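Long-range contacts in exopolygalacturonase (Yersinia enterocolitica, PDB 2UVF), which probably hydrolyses polygalacturonic acid, the backbone of pectin, from the end of the chain, as a family 28 glycoside hydrolase built on a right-handed beta-helix: residues A467-A477 with I508-F519; Y230-I238 with A408-Q418. All coordinates share one frame; numbering follows the deposited sequence.

Following the chain past the N-terminal fibronectin-like region into the parallel beta-helix, contact 2 opens first. The loop 230-238, between strands 228-230 and 240-241, meets the loop 408-418 that follows strand 405-408, closing a long excursion of 169 residues through several turns of the helix. Contact 1 comes later and closes a much shorter loop of 30 residues, pairing 467-477 with 508-519 near the start of strands 476-490 and 518-532. The two are in series, neither nested nor crossed, yet they touch: Gly412 N probably bonds to Ile473 O. Together they join loops lying beside the sugar-binding pocket.

Contact 1 of 2, residues A467-A477 with I508-F519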
loop_
_atom_site.group_PDB
_atom_site.type_symbol
_atom_site.label_atom_id
_atom_site.label_comp_id
_atom_site.label_asym_id
_atom_site.label_seq_id
_atom_site.Cartn_x
_atom_site.Cartn_y
_atom_site.Cartn_z
ATOM N N ALA A 467 -10.582 -8.621 -3.896
ATOM C CA ALA A 467 -11.502 -7.702 -4.581
ATOM C C ALA A 467 -12.866 -7.888 -3.961
ATOM O O ALA A 467 -13.498 -8.945 -4.107
ATOM C CB ALA A 467 -11.541 -7.934 -6.123
ATOM N N LYS A 468 -13.295 -6.863 -3.235
ATOM C CA LYS A 468 -14.532 -6.897 -2.446
ATOM C C LYS A 468 -15.426 -5.719 -2.797
ATOM O O LYS A 468 -14.942 -4.612 -2.996
ATOM C CB LYS A 468 -14.224 -6.915 -0.934
ATOM C CG LYS A 468 -12.795 -6.476 -0.581
ATOM C CD LYS A 468 -12.719 -5.523 0.611
ATOM C CE LYS A 468 -12.365 -6.199 1.918
ATOM N NZ LYS A 468 -11.687 -5.216 2.841
ATOM N N SER A 469 -16.730 -5.970 -2.894
ATOM C CA SER A 469 -17.718 -4.891 -3.028
ATOM C C SER A 469 -19.076 -5.380 -2.554
ATOM O O SER A 469 -19.185 -6.511 -2.068
ATOM C CB SER A 469 -17.813 -4.395 -4.471
ATOM O OG SER A 469 -18.492 -3.156 -4.541
ATOM N N THR A 470 -20.082 -4.503 -2.632
ATOM C CA THR A 470 -21.504 -4.909 -2.608
ATOM C C THR A 470 -22.236 -4.201 -3.749
ATOM O O THR A 470 -21.711 -3.249 -4.333
ATOM C CB THR A 470 -22.237 -4.681 -1.231
ATOM O OG1 THR A 470 -22.415 -3.281 -0.972
ATOM C CG2 THR A 470 -21.481 -5.326 -0.060
ATOM N N SER A 471 -23.435 -4.682 -4.073
ATOM C CA SER A 471 -24.266 -4.096 -5.122
ATOM C C SER A 471 -24.702 -2.651 -4.831
ATOM O O SER A 471 -24.846 -1.847 -5.761
ATOM C CB SER A 471 -25.495 -4.980 -5.379
ATOM O OG SER A 471 -26.309 -4.460 -6.416
ATOM N N THR A 472 -24.900 -2.325 -3.550
ATOM C CA THR A 472 -25.265 -0.953 -3.147
ATOM C C THR A 472 -24.135 0.077 -3.306
ATOM O O THR A 472 -24.410 1.258 -3.539
ATOM C CB THR A 472 -25.850 -0.868 -1.706
ATOM O OG1 THR A 472 -24.958 -1.482 -0.762
ATOM C CG2 THR A 472 -27.218 -1.540 -1.635
ATOM N N ILE A 473 -22.882 -0.362 -3.194
ATOM C CA ILE A 473 -21.725 0.538 -3.367
ATOM C C ILE A 473 -21.548 0.995 -4.825
ATOM O O ILE A 473 -21.109 2.125 -5.095
ATOM C CB ILE A 473 -20.420 -0.076 -2.790
ATOM C CG1 ILE A 473 -20.496 -0.096 -1.262
ATOM C CG2 ILE A 473 -19.199 0.736 -3.226
ATOM C CD1 ILE A 473 -19.624 -1.113 -0.592
ATOM N N GLY A 474 -21.902 0.123 -5.761
ATOM C CA GLY A 474 -21.791 0.443 -7.177
ATOM C C GLY A 474 -20.348 0.504 -7.620
ATOM O O GLY A 474 -19.441 0.116 -6.871
ATOM N N GLY A 475 -20.136 1.005 -8.835
ATOM C CA GLY A 475 -18.803 1.049 -9.427
ATOM C C GLY A 475 -18.218 -0.347 -9.581
ATOM O O GLY A 475 -18.849 -1.240 -10.158
ATOM N N GLY A 476 -17.017 -0.538 -9.046
ATOM C CA GLY A 476 -16.321 -1.805 -9.145
ATOM C C GLY A 476 -14.847 -1.592 -9.420
ATOM O O GLY A 476 -14.314 -0.504 -9.225
ATOM N N ALA A 477 -14.185 -2.655 -9.851
ATOM C CA ALA A 477 -12.777 -2.597 -10.235
ATOM C C ALA A 477 -12.607 -3.262 -11.592
ATOM O O ALA A 477 -13.269 -4.259 -11.915
ATOM C CB ALA A 477 -11.893 -3.259 -9.179
ATOM N N ILE A 508 -28.425 1.592 4.595
ATOM C CA ILE A 508 -27.365 2.265 3.831
ATOM C C ILE A 508 -27.134 3.703 4.353
ATOM O O ILE A 508 -28.081 4.499 4.437
ATOM C CB ILE A 508 -27.691 2.295 2.294
ATOM C CG1 ILE A 508 -28.214 0.941 1.768
ATOM C CG2 ILE A 508 -26.488 2.746 1.496
ATOM C CD1 ILE A 508 -27.204 -0.220 1.776
ATOM N N ASP A 509 -25.879 4.023 4.690
ATOM C CA ASP A 509 -25.504 5.325 5.285
ATOM C C ASP A 509 -25.310 6.454 4.247
ATOM O O ASP A 509 -25.155 7.627 4.603
ATOM C CB ASP A 509 -24.227 5.181 6.137
ATOM C CG ASP A 509 -24.043 3.775 6.711
ATOM O OD1 ASP A 509 -25.038 3.173 7.178
ATOM O OD2 ASP A 509 -22.891 3.281 6.702
ATOM N N TYR A 510 -25.308 6.070 2.973
ATOM C CA TYR A 510 -25.097 6.951 1.820
ATOM C C TYR A 510 -26.229 6.599 0.848
ATOM O O TYR A 510 -26.862 5.560 1.024
ATOM C CB TYR A 510 -23.727 6.644 1.181
ATOM C CG TYR A 510 -23.455 5.149 1.052
ATOM C CD1 TYR A 510 -23.959 4.414 -0.027
ATOM C CD2 TYR A 510 -22.721 4.463 2.026
ATOM C CE1 TYR A 510 -23.735 3.039 -0.136
ATOM C CE2 TYR A 510 -22.490 3.089 1.922
ATOM C CZ TYR A 510 -23.001 2.387 0.842
ATOM O OH TYR A 510 -22.783 1.033 0.737
ATOM N N PRO A 511 -26.517 7.450 -0.161
ATOM C CA PRO A 511 -27.465 6.980 -1.188
ATOM C C PRO A 511 -26.978 5.711 -1.917
ATOM O O PRO A 511 -25.861 5.704 -2.446
ATOM C CB PRO A 511 -27.556 8.166 -2.162
ATOM C CG PRO A 511 -27.148 9.347 -1.357
ATOM C CD PRO A 511 -26.092 8.841 -0.412
ATOM N N PRO A 512 -27.802 4.636 -1.914
ATOM C CA PRO A 512 -27.531 3.384 -2.637
ATOM C C PRO A 512 -27.176 3.602 -4.110
ATOM O O PRO A 512 -27.487 4.654 -4.673
ATOM C CB PRO A 512 -28.863 2.635 -2.535
ATOM C CG PRO A 512 -29.464 3.123 -1.274
ATOM C CD PRO A 512 -29.071 4.563 -1.162
ATOM N N ALA A 513 -26.529 2.614 -4.726
ATOM C CA ALA A 513 -26.187 2.703 -6.146
ATOM C C ALA A 513 -27.297 2.164 -7.052
ATOM O O ALA A 513 -27.836 1.075 -6.811
ATOM C CB ALA A 513 -24.866 1.999 -6.439
ATOM N N LYS A 514 -27.617 2.939 -8.092
ATOM C CA LYS A 514 -28.592 2.555 -9.128
ATOM C C LYS A 514 -27.995 1.554 -10.130
ATOM O O LYS A 514 -28.560 0.473 -10.336
ATOM C CB LYS A 514 -29.160 3.794 -9.853
ATOM C CG LYS A 514 -29.944 4.779 -8.959
ATOM C CD LYS A 514 -31.215 4.155 -8.332
ATOM C CE LYS A 514 -32.481 4.387 -9.173
ATOM N NZ LYS A 514 -32.475 3.692 -10.500
ATOM N N ILE A 515 -26.870 1.922 -10.755
ATOM C CA ILE A 515 -26.048 0.971 -11.523
ATOM C C ILE A 515 -25.137 0.189 -10.548
ATOM O O ILE A 515 -24.255 0.779 -9.897
ATOM C CB ILE A 515 -25.193 1.662 -12.637
ATOM C CG1 ILE A 515 -26.079 2.434 -13.629
ATOM C CG2 ILE A 515 -24.301 0.630 -13.357
ATOM C CD1 ILE A 515 -25.296 3.129 -14.765
ATOM N N PRO A 516 -25.349 -1.141 -10.445
ATOM C CA PRO A 516 -24.681 -1.964 -9.418
ATOM C C PRO A 516 -23.175 -2.256 -9.644
ATOM O O PRO A 516 -22.623 -1.992 -10.727
ATOM C CB PRO A 516 -25.508 -3.258 -9.409
ATOM C CG PRO A 516 -26.097 -3.347 -10.784
ATOM C CD PRO A 516 -26.242 -1.937 -11.310
ATOM N N ALA A 517 -22.534 -2.796 -8.607
ATOM C CA ALA A 517 -21.092 -3.036 -8.596
ATOM C C ALA A 517 -20.729 -4.285 -9.383
ATOM O O ALA A 517 -21.520 -5.233 -9.466
ATOM C CB ALA A 517 -20.565 -3.132 -7.160
ATOM N N GLN A 518 -19.521 -4.273 -9.945
ATOM C CA GLN A 518 -19.032 -5.355 -10.799
ATOM C C GLN A 518 -17.507 -5.362 -10.907
ATOM O O GLN A 518 -16.862 -4.313 -10.931
ATOM C CB GLN A 518 -19.670 -5.275 -12.195
ATOM C CG GLN A 518 -19.466 -3.928 -12.907
ATOM C CD GLN A 518 -20.530 -3.623 -13.970
ATOM O OE1 GLN A 518 -20.679 -4.358 -14.950
ATOM N NE2 GLN A 518 -21.254 -2.520 -13.784
ATOM N N PHE A 519 -16.948 -6.565 -10.970
ATOM C CA PHE A 519 -15.533 -6.761 -11.242
ATOM C C PHE A 519 -15.366 -7.421 -12.605
ATOM O O PHE A 519 -16.017 -8.420 -12.907
ATOM C CB PHE A 519 -14.881 -7.611 -10.150
ATOM C CG PHE A 519 -14.936 -6.990 -8.780
ATOM C CD1 PHE A 519 -14.190 -5.845 -8.486
ATOM C CD2 PHE A 519 -15.724 -7.558 -7.778
ATOM C CE1 PHE A 519 -14.239 -5.264 -7.224
ATOM C CE2 PHE A 519 -15.771 -6.998 -6.513
ATOM C CZ PHE A 519 -15.029 -5.844 -6.233
#
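Phe519 has the CB of Ala467 over the centre of one ring face, a CH-pi contact 4.0 Å from that atom to the ring centroid and 12° off the normal. Round the edge of the same ring, near its plane, come the backbone of Ser469 and of Lys468, a residue of the galacturonate pocket, and the CB of Ala477, the last 3.5 Å from Phe519 CD1. With CG anti to its own carbonyl carbon (chi1 -62°), the ring reaches across to that backbone. The other aromatic, Tyr510, has Thr472 O at its edge, while its OH lies 3.2 Å from Ile473 CG1. Beside it the CD1 of Ile508 meets the end of the Thr472 side chain tip to tip.

The backbones join as parallel strands at Gly476-Gln518 and Ala477-Phe519. Gln518 N donates to Gly475 O at 3.1 Å, and Ala477 N returns a weak bond to Gln518 O. Because Gly476 has no side chain, its CA comes to 3.1 Å from Gln518 O in a CA-H...O contact. Farther along, Ala513 N bonds weakly to Thr472 O at 2.8 Å, and the Ala513 methyl packs against Gly474 CA.

The CB of Ala517 sits among oxygens, 3.1 Å from Thr470 O and 3.3 Å from Ser469 OG. Ser469 OG and Gly474 O both bond to Thr444, and Thr470 O takes a weak bond from Ile473 N. The parallel pairing has just begun at Gly476 and Gln518; with one sound and two weak backbone bonds, the contact rests largely on packing, notably by Phe519 and Ala517.

Contact 2 of 2, residues Y230-I238 with A408-Q418; sequences YRLYPYSTI and AAGTGEKAQEQ. With SO4 (sulfate ion), chain D.
Tyr235 OH is gripped by two donors from the 408-418 loop. Thr411 N reaches it at 2.9 Å with a fairly straight bond (159°), and Gln418 NE2 at 2.8 Å with a strongly bent, weak one. Tyr235 CG lies between its backbone N and carbonyl carbon (chi1 41°), which carries the ring to both donors. The same NE2 also donates to Ala415 O, 2.9 Å away, in the carbonyl plane and on a lone pair. NE2 thus serves two acceptors, one weakly; the amide plane stands at 88° to the Tyr235 ring. Its other end, OE1, lies 3.2 Å from CD1 of Tyr233.

Lys414 and Tyr235 run past each other in opposite directions, with Lys414 CB 3.5 Å from Tyr235 CD2. Pro234 slides likewise along Glu417, its CG near OE2. Tyr233 is sandwiched: Gly410 CA sits over one face in a CH-pi contact, 3.8 Å from the ring centroid, and Leu232 CG covers the opposite face. Tyr233 and Tyr235 both belong to the type I turn 233-236, which sends their side chains toward the other loop.

At its hydroxyl Tyr233 bonds to His443, a residue of the galacturonate pocket to which Leu232 and Ala408 also belong. A sulfate, probably from the crystallisation liquor, takes a bond from Arg231 N and another from Arg337. Leu232 and Tyr230 rest on strand 357-360, and the contact joins the loop between strands 228-230 and 240-241 to the loop between strands 405-408 and 421-427, with Ile238 packed against helix 322-328.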
loop_
_atom_site.group_PDB
_atom_site.type_symbol
_atom_site.label_atom_id
_atom_site.label_comp_id
_atom_site.label_asym_id
_atom_site.label_seq_id
_atom_site.Cartn_x
_atom_site.Cartn_y
_atom_site.Cartn_z
ATOM N N TYR A 230 -11.218 16.024 8.968
ATOM C CA TYR A 230 -11.755 15.866 7.609
ATOM C C TYR A 230 -12.983 14.959 7.600
ATOM O O TYR A 230 -13.210 14.214 8.554
ATOM C CB TYR A 230 -10.673 15.265 6.674
ATOM C CG TYR A 230 -10.372 13.799 6.948
ATOM C CD1 TYR A 230 -10.914 12.796 6.144
ATOM C CD2 TYR A 230 -9.568 13.417 8.025
ATOM C CE1 TYR A 230 -10.664 11.439 6.408
ATOM C CE2 TYR A 230 -9.312 12.090 8.288
ATOM C CZ TYR A 230 -9.859 11.099 7.478
ATOM O OH TYR A 230 -9.601 9.766 7.741
ATOM N N ARG A 231 -13.751 15.010 6.520
ATOM C CA ARG A 231 -14.734 13.989 6.213
ATOM C C ARG A 231 -14.213 13.202 5.008
ATOM O O ARG A 231 -13.766 13.793 4.031
ATOM C CB ARG A 231 -16.089 14.621 5.888
ATOM C CG ARG A 231 -16.856 15.140 7.093
ATOM C CD ARG A 231 -17.933 16.153 6.681
ATOM N NE ARG A 231 -18.989 16.278 7.687
ATOM C CZ ARG A 231 -18.937 17.083 8.749
ATOM N NH1 ARG A 231 -17.870 17.845 8.979
ATOM N NH2 ARG A 231 -19.955 17.116 9.597
ATOM N N LEU A 232 -14.266 11.872 5.087
ATOM C CA LEU A 232 -13.713 10.995 4.056
ATOM C C LEU A 232 -14.248 11.308 2.657
ATOM O O LEU A 232 -13.470 11.515 1.713
ATOM C CB LEU A 232 -13.959 9.520 4.407
ATOM C CG LEU A 232 -13.191 8.438 3.635
ATOM C CD1 LEU A 232 -11.707 8.521 3.950
ATOM C CD2 LEU A 232 -13.743 7.078 4.015
ATOM N N TYR A 233 -15.570 11.339 2.529
ATOM C CA TYR A 233 -16.214 11.659 1.259
ATOM C C TYR A 233 -17.068 12.925 1.413
ATOM O O TYR A 233 -17.353 13.332 2.546
ATOM C CB TYR A 233 -17.019 10.465 0.736
ATOM C CG TYR A 233 -16.176 9.211 0.582
ATOM C CD1 TYR A 233 -14.998 9.223 -0.171
ATOM C CD2 TYR A 233 -16.544 8.027 1.207
ATOM C CE1 TYR A 233 -14.223 8.087 -0.300
ATOM C CE2 TYR A 233 -15.771 6.893 1.093
ATOM C CZ TYR A 233 -14.604 6.925 0.341
ATOM O OH TYR A 233 -13.835 5.779 0.233
ATOM N N PRO A 234 -17.420 13.588 0.288
ATOM C CA PRO A 234 -18.298 14.775 0.399
ATOM C C PRO A 234 -19.609 14.466 1.134
ATOM O O PRO A 234 -20.152 15.334 1.817
ATOM C CB PRO A 234 -18.558 15.179 -1.066
ATOM C CG PRO A 234 -18.124 13.996 -1.908
ATOM C CD PRO A 234 -17.024 13.325 -1.113
ATOM N N TYR A 235 -20.068 13.218 1.015
ATOM C CA TYR A 235 -21.326 12.728 1.576
ATOM C C TYR A 235 -21.144 11.979 2.893
ATOM O O TYR A 235 -22.064 11.270 3.342
ATOM C CB TYR A 235 -22.006 11.789 0.567
ATOM C CG TYR A 235 -21.052 10.843 -0.148
ATOM C CD1 TYR A 235 -20.818 9.537 0.331
ATOM C CD2 TYR A 235 -20.387 11.248 -1.313
ATOM C CE1 TYR A 235 -19.936 8.661 -0.333
ATOM C CE2 TYR A 235 -19.499 10.380 -1.992
ATOM C CZ TYR A 235 -19.289 9.092 -1.498
ATOM O OH TYR A 235 -18.413 8.264 -2.162
ATOM N N SER A 236 -19.955 12.107 3.488
ATOM C CA SER A 236 -19.667 11.455 4.774
ATOM C C SER A 236 -20.117 12.381 5.892
ATOM O O SER A 236 -19.674 13.527 5.965
ATOM C CB SER A 236 -18.176 11.095 4.905
ATOM O OG SER A 236 -17.858 9.943 4.133
ATOM N N THR A 237 -20.985 11.876 6.764
ATOM C CA THR A 237 -21.671 12.745 7.724
ATOM C C THR A 237 -20.964 12.947 9.066
ATOM O O THR A 237 -21.218 13.925 9.760
ATOM C CB THR A 237 -23.190 12.391 7.868
ATOM O OG1 THR A 237 -23.362 11.001 8.146
ATOM C CG2 THR A 237 -23.926 12.712 6.572
ATOM N N ILE A 238 -20.039 12.051 9.399
ATOM C CA ILE A 238 -19.290 12.128 10.649
ATOM C C ILE A 238 -17.857 12.636 10.400
ATOM O O ILE A 238 -17.094 12.061 9.606
ATOM C CB ILE A 238 -19.345 10.762 11.418
ATOM C CG1 ILE A 238 -20.809 10.350 11.655
ATOM C CG2 ILE A 238 -18.531 10.812 12.722
ATOM C CD1 ILE A 238 -21.021 8.885 12.008
ATOM N N ALA A 408 -9.489 2.574 -2.632
ATOM C CA ALA A 408 -10.863 2.979 -2.359
ATOM C C ALA A 408 -11.320 4.004 -3.407
ATOM O O ALA A 408 -10.529 4.834 -3.849
ATOM C CB ALA A 408 -10.957 3.580 -0.978
ATOM N N ALA A 409 -12.603 3.960 -3.767
ATOM C CA ALA A 409 -13.142 4.913 -4.741
ATOM C C ALA A 409 -14.528 5.503 -4.388
ATOM O O ALA A 409 -15.220 6.052 -5.249
ATOM C CB ALA A 409 -13.133 4.308 -6.116
ATOM N N GLY A 410 -14.900 5.427 -3.112
ATOM C CA GLY A 410 -16.153 6.001 -2.642
ATOM C C GLY A 410 -17.239 4.946 -2.578
ATOM O O GLY A 410 -17.005 3.775 -2.878
ATOM N N THR A 411 -18.438 5.348 -2.167
ATOM C CA THR A 411 -19.514 4.387 -1.955
ATOM C C THR A 411 -20.884 4.944 -2.357
ATOM O O THR A 411 -21.273 6.047 -1.943
ATOM C CB THR A 411 -19.554 3.846 -0.476
ATOM O OG1 THR A 411 -19.916 4.888 0.438
ATOM C CG2 THR A 411 -18.211 3.320 -0.060
ATOM N N GLY A 412 -21.596 4.164 -3.164
ATOM C CA GLY A 412 -22.978 4.463 -3.532
ATOM C C GLY A 412 -23.117 5.393 -4.721
ATOM O O GLY A 412 -22.191 5.521 -5.530
ATOM N N GLU A 413 -24.274 6.059 -4.802
ATOM C CA GLU A 413 -24.653 6.875 -5.959
ATOM C C GLU A 413 -23.882 8.182 -6.082
ATOM O O GLU A 413 -23.584 8.615 -7.195
ATOM C CB GLU A 413 -26.167 7.146 -5.956
ATOM C CG GLU A 413 -26.777 7.388 -7.341
ATOM C CD GLU A 413 -26.659 6.185 -8.303
ATOM O OE1 GLU A 413 -26.475 5.043 -7.836
ATOM O OE2 GLU A 413 -26.769 6.381 -9.535
ATOM N N LYS A 414 -23.578 8.812 -4.948
ATOM C CA LYS A 414 -22.873 10.102 -4.934
ATOM C C LYS A 414 -21.384 9.994 -5.285
ATOM O O LYS A 414 -20.695 11.014 -5.354
ATOM C CB LYS A 414 -23.002 10.770 -3.558
ATOM C CG LYS A 414 -24.412 11.005 -3.063
ATOM C CD LYS A 414 -24.879 12.420 -3.331
ATOM C CE LYS A 414 -26.086 12.765 -2.468
ATOM N NZ LYS A 414 -26.391 14.222 -2.536
ATOM N N ALA A 415 -20.900 8.766 -5.492
ATOM C CA ALA A 415 -19.464 8.476 -5.628
ATOM C C ALA A 415 -18.736 9.260 -6.721
ATOM O O ALA A 415 -17.644 9.787 -6.484
ATOM C CB ALA A 415 -19.231 6.977 -5.797
ATOM N N GLN A 416 -19.346 9.350 -7.899
ATOM C CA GLN A 416 -18.748 10.048 -9.061
ATOM C C GLN A 416 -18.561 11.582 -8.917
ATOM O O GLN A 416 -17.998 12.223 -9.812
ATOM C CB GLN A 416 -19.460 9.668 -10.384
ATOM C CG GLN A 416 -20.963 9.967 -10.441
ATOM C CD GLN A 416 -21.831 8.923 -9.731
ATOM O OE1 GLN A 416 -21.418 8.324 -8.736
ATOM N NE2 GLN A 416 -23.046 8.714 -10.241
ATOM N N GLU A 417 -19.011 12.159 -7.799
ATOM C CA GLU A 417 -18.597 13.529 -7.395
ATOM C C GLU A 417 -17.060 13.644 -7.302
ATOM O O GLU A 417 -16.503 14.734 -7.095
ATOM C CB GLU A 417 -19.228 13.920 -6.042
ATOM C CG GLU A 417 -20.742 14.217 -6.093
ATOM C CD GLU A 417 -21.384 14.404 -4.705
ATOM O OE1 GLU A 417 -22.621 14.212 -4.597
ATOM O OE2 GLU A 417 -20.666 14.749 -3.734
ATOM N N GLN A 418 -16.396 12.496 -7.465
ATOM C CA GLN A 418 -14.953 12.337 -7.255
ATOM C C GLN A 418 -14.344 11.482 -8.378
ATOM O O GLN A 418 -15.029 10.669 -9.004
ATOM C CB GLN A 418 -14.675 11.684 -5.881
ATOM C CG GLN A 418 -15.892 11.638 -4.914
ATOM C CD GLN A 418 -15.732 10.621 -3.793
ATOM O OE1 GLN A 418 -14.836 10.758 -2.947
ATOM N NE2 GLN A 418 -16.602 9.608 -3.769
HETATM S S SO4 D . -13.920 18.774 5.180
HETATM O O1 SO4 D . -12.969 19.127 6.236
HETATM O O2 SO4 D . -13.876 17.339 4.852
HETATM O O3 SO4 D . -15.282 19.105 5.624
HETATM O O4 SO4 D . -13.573 19.586 4.008
#